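Proto-oncogene tyrosine-protein kinase receptor Ret (Danio rerio, PDB 7AMK) acts as a receptor tyrosine kinase whose extracellular cadherin-like domains probably take part in recognising GDNF together with the co-receptor GFR alpha 1. Local coordinates at residues 131-136 against 152-157; 136-141 against 147-152; 176-181 against 187-192. The protein carries 4 engineered substitutions. All coordinates share one frame; numbering follows the deposited sequence.

Contact 1 of 3, residues 131-136 against 152-157; sequences FPEKIS and LRRFTH
Glu133 and Arg154 meet in a salt bridge that joins the loop after helix 126-130 to the residue just ahead of helix 155-160. Arg154 NH1 gives a hydrogen bond of 3.1 Å to Glu133 OE2, with an N-H...O angle of 158°. The oxygen lies near the guanidinium plane, at its edge, yet the donor reaches it from above the carboxylate plane, with the two flat groups 78° apart. This is a single-atom bridge rather than a paired one. A water links the carboxylate to the imidazole: it donates to Glu133 OE2 and is hydrogen-bonded to His157 NE2 at 2.6 Å, in the ring plane.

Packing fixes the guanidinium from both faces. Pro132 CA lies over one face, 3.5 Å from Arg154 NH1, while His157 CE1 covers the other, offset toward the rim. The bend in the arginine chain (chi3 52°) turns its end toward the glutamate, and its CD runs past the proline ring, 3.9 Å from Pro132 CD. A rigid proline suits this place, offering a fixed apolar surface to the aliphatic part of the arginine.

Arg154 has further partners: NH1 also binds Thr128 O, and NH2 forms a salt bridge with Glu10 of strand 7-14. With two carboxylates and a backbone carbonyl around it, the largely buried guanidinium probably keeps its positive charge and ties three separate pieces of chain together.

Contact 2 of 3, residues 136-141 against 147-152; sequences SNPHIT and GALRQL
The guanidinium of Arg150 carries Pro138 CD over one face, with CD 3.7 Å from Arg150 NH2, and meets Ser136 O at its edge. The contact belongs to a cadherin-like beta sandwich, where it spans from strand 139-141 of one sheet to strand 147-151 of the other.

Both terminal nitrogens of Arg150 converge on one acceptor. NH1 gives Ser136 O a bond of 2.6 Å, lying in the carbonyl plane but tilted 20° from the guanidinium plane, and NH2 adds a weak one of 2.7 Å. Sharing an oxygen bends both bonds: the N-H...O angle at NH1 is only 132°. A third, weak bond of 3.4 Å runs from Arg150 NH2 to Ser136 OG. With CG anti to the backbone N (chi1 168°), the arginine runs out from its own strand and then bends at chi3 to reach the carbonyl in the loop, a task that suits a long, multi-donor side chain. Cut back to an alanine, this position would probably leave Ser136 O without both of its guanidinium donors and take away the flat group packed against Pro138 CD.

Leu149 and Arg150 both face Leu187 in a classic beta bulge, which lets these two consecutive residues both point toward segment 136-141. Next to the polar contact, buried Leu149 packs across to the other sheet, a place suited to a branched apolar side chain. Its two methyls divide the work: CD2 lies 3.9 Å from Pro138 CG, while CD1 comes within 3.5 Å of Ile140 CG2.

Contact 3 of 3, residues 176-181 against 187-192; sequences VPFAVD and LVVTAQ
Phe178 and Val189 face each other as a non-hydrogen-bonded pair in the antiparallel beta hairpin of strands 178-181 and 186-189, part of the three-stranded sheet of this cadherin-like sandwich. Ala179 and Val188 form the hydrogen-bonded pair beside them, with Val188 N to Ala179 O at 2.8 Å and Ala179 N to Val188 O at 3.1 Å. The axes of the short segments 178-181 and 187-189 approach to 4.7 Å, their directions 135° apart, so the ladder is clearly twisted.

The tight side is the face bearing Phe178, Val180, Leu187 and Val189, which is turned toward the interior. Phe178 CG sits anti to its carbonyl carbon (chi1 -59°), bringing the ring across to Val189 at a slant, where CE2 meets Val189 CG2 at 3.8 Å. Leu187 CD1 reaches Phe178 CB at 4.3 Å. Bulky apolar residues suit this face: Leu203 packs on Phe178, Val170 on Leu187, and the Tyr201 ring makes a T-shaped contact with that of Phe178.

The other face is looser. Ala179 and Val188 lie there partly exposed, Ala179 CB and Val188 CG2 no nearer than 4.5 Å, and a diethylene glycol, probably from the crystallisation liquor, lies close to the small alanine. Asp181 brings only its CB near Val188 CG1; its carboxylate instead binds Ser183 N in the turn. Just beyond the last pair comes Thr190, exposed as a polar residue can afford to be: its backbone N gives Pro177 O a nearly straight bond (173°) of 2.7 Å, arriving from above the carbonyl plane.

All three contacts lie in one cadherin-like domain. Contact 2 is nested within the loop closed by contact 1, their centres 13 Å apart, and the two share Ser136 and Leu152. Contacts 2 and 3 are closer, about 10 Å between centres, and meet within one sheet: Leu149 N to Leu187 O and Arg150 O to Leu187 N, each 2.7 Å, are probable hydrogen bonds. Although the centres of contacts 1 and 3 are 19 Å apart, Leu152 CD1 packs on Val180 CG2 at 3.7 Å. A calcium ion lies about 12 Å from the side chain of Ile140 in contact 2; Glu142, just after segment 136-141, is a calcium ligand.

Contact 1 of 3, residues 131-136 against 152-157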
loop_
_atom_site.group_PDB
_atom_site.type_symbol
_atom_site.label_atom_id
_atom_site.label_comp_id
_atom_site.label_asym_id
_atom_site.label_seq_id
_atom_site.Cartn_x
_atom_site.Cartn_y
_atom_site.Cartn_z
ATOM N N PHE A 131 18.194 25.094 49.733
ATOM C CA PHE A 131 17.586 24.806 48.441
ATOM C C PHE A 131 16.077 24.948 48.508
ATOM O O PHE A 131 15.450 24.485 49.467
ATOM C CB PHE A 131 17.909 23.389 47.951
ATOM C CG PHE A 131 19.364 23.130 47.720
ATOM C CD1 PHE A 131 20.009 23.621 46.587
ATOM C CD2 PHE A 131 20.083 22.343 48.603
ATOM C CE1 PHE A 131 21.350 23.349 46.371
ATOM C CE2 PHE A 131 21.432 22.065 48.377
ATOM C CZ PHE A 131 22.063 22.580 47.264
ATOM N N PRO A 132 15.469 25.543 47.482
ATOM C CA PRO A 132 14.003 25.572 47.403
ATOM C C PRO A 132 13.409 24.184 47.557
ATOM O O PRO A 132 14.036 23.163 47.269
ATOM C CB PRO A 132 13.731 26.130 46.008
ATOM C CG PRO A 132 14.976 26.912 45.666
ATOM C CD PRO A 132 16.114 26.215 46.342
ATOM N N GLU A 133 12.164 24.162 48.018
ATOM C CA GLU A 133 11.488 22.900 48.280
ATOM C C GLU A 133 11.480 22.012 47.039
ATOM O O GLU A 133 11.950 20.866 47.072
ATOM C CB GLU A 133 10.077 23.187 48.778
ATOM C CG GLU A 133 10.066 24.014 50.051
ATOM C CD GLU A 133 10.278 25.494 49.804
ATOM O OE1 GLU A 133 9.991 25.954 48.674
ATOM O OE2 GLU A 133 10.726 26.197 50.742
ATOM N N LYS A 134 10.960 22.537 45.929
ATOM C CA LYS A 134 10.922 21.846 44.645
ATOM C C LYS A 134 11.760 22.643 43.659
ATOM O O LYS A 134 11.449 23.807 43.377
ATOM C CB LYS A 134 9.483 21.709 44.141
ATOM N N ILE A 135 12.817 22.029 43.140
ATOM C CA ILE A 135 13.775 22.726 42.286
ATOM C C ILE A 135 13.386 22.514 40.827
ATOM O O ILE A 135 13.419 21.389 40.322
ATOM C CB ILE A 135 15.214 22.250 42.550
ATOM N N SER A 136 13.013 23.595 40.150
ATOM C CA SER A 136 12.713 23.547 38.725
ATOM C C SER A 136 14.002 23.447 37.911
ATOM O O SER A 136 15.013 24.068 38.249
ATOM C CB SER A 136 11.950 24.803 38.331
ATOM O OG SER A 136 12.702 25.947 38.727
ATOM N N LEU A 152 21.730 30.834 43.322
ATOM C CA LEU A 152 21.572 29.736 44.269
ATOM C C LEU A 152 21.220 30.176 45.696
ATOM O O LEU A 152 20.610 29.395 46.430
ATOM C CB LEU A 152 22.857 28.886 44.289
ATOM C CG LEU A 152 23.063 28.021 43.044
ATOM C CD1 LEU A 152 24.310 27.144 43.142
ATOM C CD2 LEU A 152 21.816 27.176 42.794
ATOM N N ARG A 153 21.588 31.382 46.129
ATOM C CA ARG A 153 21.235 31.832 47.477
ATOM C C ARG A 153 19.724 32.011 47.635
ATOM O O ARG A 153 19.066 32.615 46.789
ATOM C CB ARG A 153 21.910 33.166 47.809
ATOM C CG ARG A 153 23.372 33.083 48.204
ATOM C CD ARG A 153 24.045 34.468 48.256
ATOM N NE ARG A 153 24.017 35.146 46.954
ATOM C CZ ARG A 153 24.645 36.290 46.691
ATOM N NH1 ARG A 153 25.377 36.898 47.606
ATOM N NH2 ARG A 153 24.536 36.836 45.475
ATOM N N ARG A 154 19.179 31.525 48.750
ATOM C CA ARG A 154 17.791 31.826 49.097
ATOM C C ARG A 154 17.800 33.142 49.867
ATOM O O ARG A 154 18.022 33.181 51.070
ATOM C CB ARG A 154 17.152 30.684 49.876
ATOM C CG ARG A 154 17.144 29.356 49.094
ATOM C CD ARG A 154 16.008 28.440 49.553
ATOM N NE ARG A 154 14.692 29.087 49.545
ATOM C CZ ARG A 154 13.581 28.505 49.980
ATOM N NH1 ARG A 154 13.598 27.280 50.481
ATOM N NH2 ARG A 154 12.426 29.167 49.912
ATOM N N PHE A 155 17.578 34.244 49.140
ATOM C CA PHE A 155 17.664 35.583 49.729
ATOM C C PHE A 155 16.844 35.709 51.009
ATOM O O PHE A 155 17.322 36.266 52.002
ATOM C CB PHE A 155 17.223 36.626 48.702
ATOM C CG PHE A 155 18.229 36.846 47.585
ATOM C CD1 PHE A 155 19.523 36.381 47.704
ATOM C CD2 PHE A 155 17.880 37.546 46.440
ATOM C CE1 PHE A 155 20.446 36.587 46.683
ATOM C CE2 PHE A 155 18.792 37.772 45.431
ATOM C CZ PHE A 155 20.075 37.286 45.546
ATOM N N THR A 156 15.618 35.179 51.020
ATOM C CA THR A 156 14.747 35.360 52.184
ATOM C C THR A 156 15.306 34.659 53.424
ATOM O O THR A 156 15.215 35.181 54.544
ATOM C CB THR A 156 13.333 34.858 51.861
ATOM O OG1 THR A 156 13.402 33.533 51.316
ATOM C CG2 THR A 156 12.661 35.783 50.830
ATOM N N HIS A 157 15.910 33.490 53.243
ATOM C CA HIS A 157 16.341 32.696 54.383
ATOM C C HIS A 157 17.681 33.141 54.953
ATOM O O HIS A 157 17.929 32.966 56.152
ATOM C CB HIS A 157 16.382 31.232 53.983
ATOM C CG HIS A 157 15.025 30.660 53.727
ATOM N ND1 HIS A 157 14.301 30.942 52.587
ATOM C CD2 HIS A 157 14.234 29.868 54.489
ATOM C CE1 HIS A 157 13.139 30.316 52.641
ATOM N NE2 HIS A 157 13.075 29.656 53.786
HETATM O O HOH W 1 11.078 28.174 53.091
#

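Contact 2 of 3, residues 136-141 against 147-152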
loop_
_atom_site.group_PDB
_atom_site.type_symbol
_atom_site.label_atom_id
_atom_site.label_comp_id
_atom_site.label_asym_id
_atom_site.label_seq_id
_atom_site.Cartn_x
_atom_site.Cartn_y
_atom_site.Cartn_z
ATOM N N SER A 136 13.013 23.595 40.150
ATOM C CA SER A 136 12.713 23.547 38.725
ATOM C C SER A 136 14.002 23.447 37.911
ATOM O O SER A 136 15.013 24.068 38.249
ATOM C CB SER A 136 11.950 24.803 38.331
ATOM O OG SER A 136 12.702 25.947 38.727
ATOM N N ASN A 137 13.967 22.668 36.828
ATOM C CA ASN A 137 15.195 22.391 36.076
ATOM C C ASN A 137 15.405 23.420 34.966
ATOM O O ASN A 137 14.509 23.619 34.137
ATOM C CB ASN A 137 15.173 20.995 35.486
ATOM C CG ASN A 137 15.285 19.915 36.541
ATOM O OD1 ASN A 137 16.092 20.006 37.487
ATOM N ND2 ASN A 137 14.476 18.869 36.380
ATOM N N PRO A 138 16.534 24.094 34.914
ATOM C CA PRO A 138 16.704 25.140 33.901
ATOM C C PRO A 138 16.898 24.519 32.521
ATOM O O PRO A 138 17.038 23.304 32.355
ATOM C CB PRO A 138 17.939 25.915 34.392
ATOM C CG PRO A 138 18.672 24.962 35.274
ATOM C CD PRO A 138 17.646 24.041 35.874
ATOM N N HIS A 139 16.843 25.372 31.508
ATOM C CA HIS A 139 17.111 24.924 30.157
ATOM C C HIS A 139 17.954 25.978 29.491
ATOM O O HIS A 139 17.795 27.162 29.776
ATOM C CB HIS A 139 15.828 24.687 29.347
ATOM C CG HIS A 139 14.927 25.885 29.277
ATOM N ND1 HIS A 139 15.138 26.931 28.401
ATOM C CD2 HIS A 139 13.815 26.208 29.986
ATOM C CE1 HIS A 139 14.193 27.842 28.569
ATOM N NE2 HIS A 139 13.381 27.430 29.525
ATOM N N ILE A 140 18.876 25.543 28.641
ATOM C CA ILE A 140 19.591 26.447 27.760
ATOM C C ILE A 140 19.545 25.843 26.361
ATOM O O ILE A 140 19.257 24.660 26.179
ATOM C CB ILE A 140 21.041 26.672 28.218
ATOM C CG1 ILE A 140 21.718 25.316 28.401
ATOM C CG2 ILE A 140 21.085 27.368 29.540
ATOM C CD1 ILE A 140 23.180 25.413 28.716
ATOM N N THR A 141 19.850 26.663 25.371
ATOM C CA THR A 141 19.932 26.175 24.007
ATOM C C THR A 141 21.391 25.909 23.663
ATOM O O THR A 141 22.292 26.572 24.175
ATOM C CB THR A 141 19.313 27.168 23.023
ATOM O OG1 THR A 141 17.959 27.407 23.403
ATOM C CG2 THR A 141 19.329 26.605 21.573
ATOM N N GLY A 147 27.148 31.773 30.559
ATOM C CA GLY A 147 26.499 32.800 31.360
ATOM C C GLY A 147 25.909 32.229 32.626
ATOM O O GLY A 147 25.791 31.010 32.800
ATOM N N ALA A 148 25.558 33.141 33.524
ATOM C CA ALA A 148 24.898 32.726 34.745
ATOM C C ALA A 148 23.561 32.118 34.392
ATOM O O ALA A 148 22.915 32.494 33.414
ATOM C CB ALA A 148 24.705 33.896 35.707
ATOM N N LEU A 149 23.159 31.182 35.191
ATOM C CA LEU A 149 21.986 30.388 34.914
ATOM C C LEU A 149 20.970 30.440 36.037
ATOM O O LEU A 149 19.770 30.484 35.775
ATOM C CB LEU A 149 22.430 28.951 34.678
ATOM C CG LEU A 149 21.401 27.916 34.325
ATOM C CD1 LEU A 149 20.915 28.283 32.946
ATOM C CD2 LEU A 149 22.117 26.581 34.315
ATOM N N ARG A 150 21.421 30.412 37.286
ATOM C CA ARG A 150 20.502 30.399 38.412
ATOM C C ARG A 150 21.229 30.982 39.613
ATOM O O ARG A 150 22.374 30.610 39.879
ATOM C CB ARG A 150 19.980 28.978 38.710
ATOM C CG ARG A 150 19.227 28.837 40.072
ATOM C CD ARG A 150 18.516 27.485 40.216
ATOM N NE ARG A 150 17.621 27.380 39.061
ATOM C CZ ARG A 150 16.621 26.522 38.910
ATOM N NH1 ARG A 150 16.357 25.594 39.826
ATOM N NH2 ARG A 150 15.870 26.600 37.811
ATOM N N GLN A 151 20.566 31.911 40.306
ATOM C CA GLN A 151 21.025 32.401 41.604
ATOM C C GLN A 151 20.699 31.339 42.643
ATOM O O GLN A 151 19.525 30.988 42.826
ATOM C CB GLN A 151 20.348 33.730 41.956
ATOM C CG GLN A 151 20.626 34.313 43.391
ATOM C CD GLN A 151 22.110 34.349 43.789
ATOM O OE1 GLN A 151 22.515 33.643 44.687
ATOM N NE2 GLN A 151 22.908 35.160 43.112
ATOM N N LEU A 152 21.730 30.834 43.322
ATOM C CA LEU A 152 21.572 29.736 44.269
ATOM C C LEU A 152 21.220 30.176 45.696
ATOM O O LEU A 152 20.610 29.395 46.430
ATOM C CB LEU A 152 22.857 28.886 44.289
ATOM C CG LEU A 152 23.063 28.021 43.044
ATOM C CD1 LEU A 152 24.310 27.144 43.142
ATOM C CD2 LEU A 152 21.816 27.176 42.794
#

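Contact 3 of 3, residues 176-181 against 187-192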
loop_
_atom_site.group_PDB
_atom_site.type_symbol
_atom_site.label_atom_id
_atom_site.label_comp_id
_atom_site.label_asym_id
_atom_site.label_seq_id
_atom_site.Cartn_x
_atom_site.Cartn_y
_atom_site.Cartn_z
ATOM N N VAL A 176 32.331 18.944 33.824
ATOM C CA VAL A 176 31.048 19.422 33.322
ATOM C C VAL A 176 31.181 20.907 33.005
ATOM O O VAL A 176 31.922 21.628 33.686
ATOM C CB VAL A 176 29.932 19.143 34.342
ATOM C CG1 VAL A 176 28.633 19.778 33.915
ATOM C CG2 VAL A 176 29.727 17.645 34.473
ATOM N N PRO A 177 30.534 21.394 31.984
ATOM C CA PRO A 177 30.606 22.837 31.701
ATOM C C PRO A 177 29.691 23.681 32.599
ATOM O O PRO A 177 29.079 24.655 32.150
ATOM C CB PRO A 177 30.195 22.910 30.219
ATOM C CG PRO A 177 29.329 21.724 30.001
ATOM C CD PRO A 177 29.913 20.639 30.881
ATOM N N PHE A 178 29.588 23.323 33.872
ATOM C CA PHE A 178 28.821 24.082 34.847
ATOM C C PHE A 178 29.659 24.248 36.109
ATOM O O PHE A 178 30.380 23.330 36.505
ATOM C CB PHE A 178 27.494 23.385 35.169
ATOM C CG PHE A 178 26.598 23.185 33.965
ATOM C CD1 PHE A 178 26.701 22.044 33.177
ATOM C CD2 PHE A 178 25.669 24.137 33.614
ATOM C CE1 PHE A 178 25.873 21.866 32.051
ATOM C CE2 PHE A 178 24.842 23.950 32.515
ATOM C CZ PHE A 178 24.946 22.827 31.728
ATOM N N ALA A 179 29.581 25.426 36.725
ATOM C CA ALA A 179 30.321 25.723 37.943
ATOM C C ALA A 179 29.521 26.760 38.732
ATOM O O ALA A 179 28.526 27.299 38.245
ATOM C CB ALA A 179 31.737 26.223 37.618
ATOM N N VAL A 180 29.948 27.045 39.955
ATOM C CA VAL A 180 29.386 28.147 40.724
ATOM C C VAL A 180 30.382 29.304 40.708
ATOM O O VAL A 180 31.596 29.098 40.854
ATOM C CB VAL A 180 29.045 27.728 42.168
ATOM C CG1 VAL A 180 28.743 28.986 43.008
ATOM C CG2 VAL A 180 27.872 26.782 42.199
ATOM N N ASP A 181 29.869 30.519 40.520
ATOM C CA ASP A 181 30.657 31.732 40.704
ATOM C C ASP A 181 30.668 32.073 42.195
ATOM O O ASP A 181 29.643 32.478 42.757
ATOM C CB ASP A 181 30.076 32.864 39.862
ATOM C CG ASP A 181 30.745 34.217 40.139
ATOM O OD1 ASP A 181 31.394 34.374 41.194
ATOM O OD2 ASP A 181 30.605 35.140 39.303
ATOM N N LEU A 187 24.911 29.627 39.810
ATOM C CA LEU A 187 25.267 28.540 38.906
ATOM C C LEU A 187 25.453 29.114 37.509
ATOM O O LEU A 187 24.609 29.873 37.032
ATOM C CB LEU A 187 24.176 27.486 38.914
ATOM C CG LEU A 187 24.318 26.285 37.991
ATOM C CD1 LEU A 187 25.494 25.366 38.421
ATOM C CD2 LEU A 187 22.986 25.550 37.987
ATOM N N VAL A 188 26.569 28.796 36.858
ATOM C CA VAL A 188 26.866 29.345 35.537
ATOM C C VAL A 188 27.157 28.211 34.549
ATOM O O VAL A 188 27.660 27.152 34.923
ATOM C CB VAL A 188 28.053 30.297 35.583
ATOM C CG1 VAL A 188 27.904 31.333 36.701
ATOM C CG2 VAL A 188 29.333 29.487 35.724
ATOM N N VAL A 189 26.851 28.437 33.268
ATOM C CA VAL A 189 27.298 27.533 32.216
ATOM C C VAL A 189 28.587 28.098 31.647
ATOM O O VAL A 189 28.655 29.282 31.293
ATOM C CB VAL A 189 26.218 27.336 31.134
ATOM C CG1 VAL A 189 25.876 28.641 30.403
ATOM C CG2 VAL A 189 26.653 26.240 30.137
ATOM N N THR A 190 29.631 27.265 31.604
ATOM C CA THR A 190 30.975 27.750 31.336
ATOM C C THR A 190 31.377 27.630 29.866
ATOM O O THR A 190 32.369 28.242 29.467
ATOM C CB THR A 190 31.980 26.998 32.227
ATOM O OG1 THR A 190 31.805 25.586 32.079
ATOM C CG2 THR A 190 31.791 27.359 33.693
ATOM N N ALA A 191 30.621 26.902 29.045
ATOM C CA ALA A 191 30.950 26.739 27.635
ATOM C C ALA A 191 29.675 26.564 26.810
ATOM O O ALA A 191 28.587 26.329 27.343
ATOM C CB ALA A 191 31.878 25.539 27.431
ATOM N N GLN A 192 29.819 26.702 25.491
ATOM C CA GLN A 192 28.756 26.283 24.589
ATOM C C GLN A 192 28.633 24.769 24.643
ATOM O O GLN A 192 29.634 24.050 24.768
ATOM C CB GLN A 192 29.025 26.738 23.149
ATOM C CG GLN A 192 29.149 28.258 22.941
ATOM C CD GLN A 192 29.120 28.658 21.467
ATOM O OE1 GLN A 192 29.308 27.824 20.581
ATOM N NE2 GLN A 192 28.872 29.939 21.203
#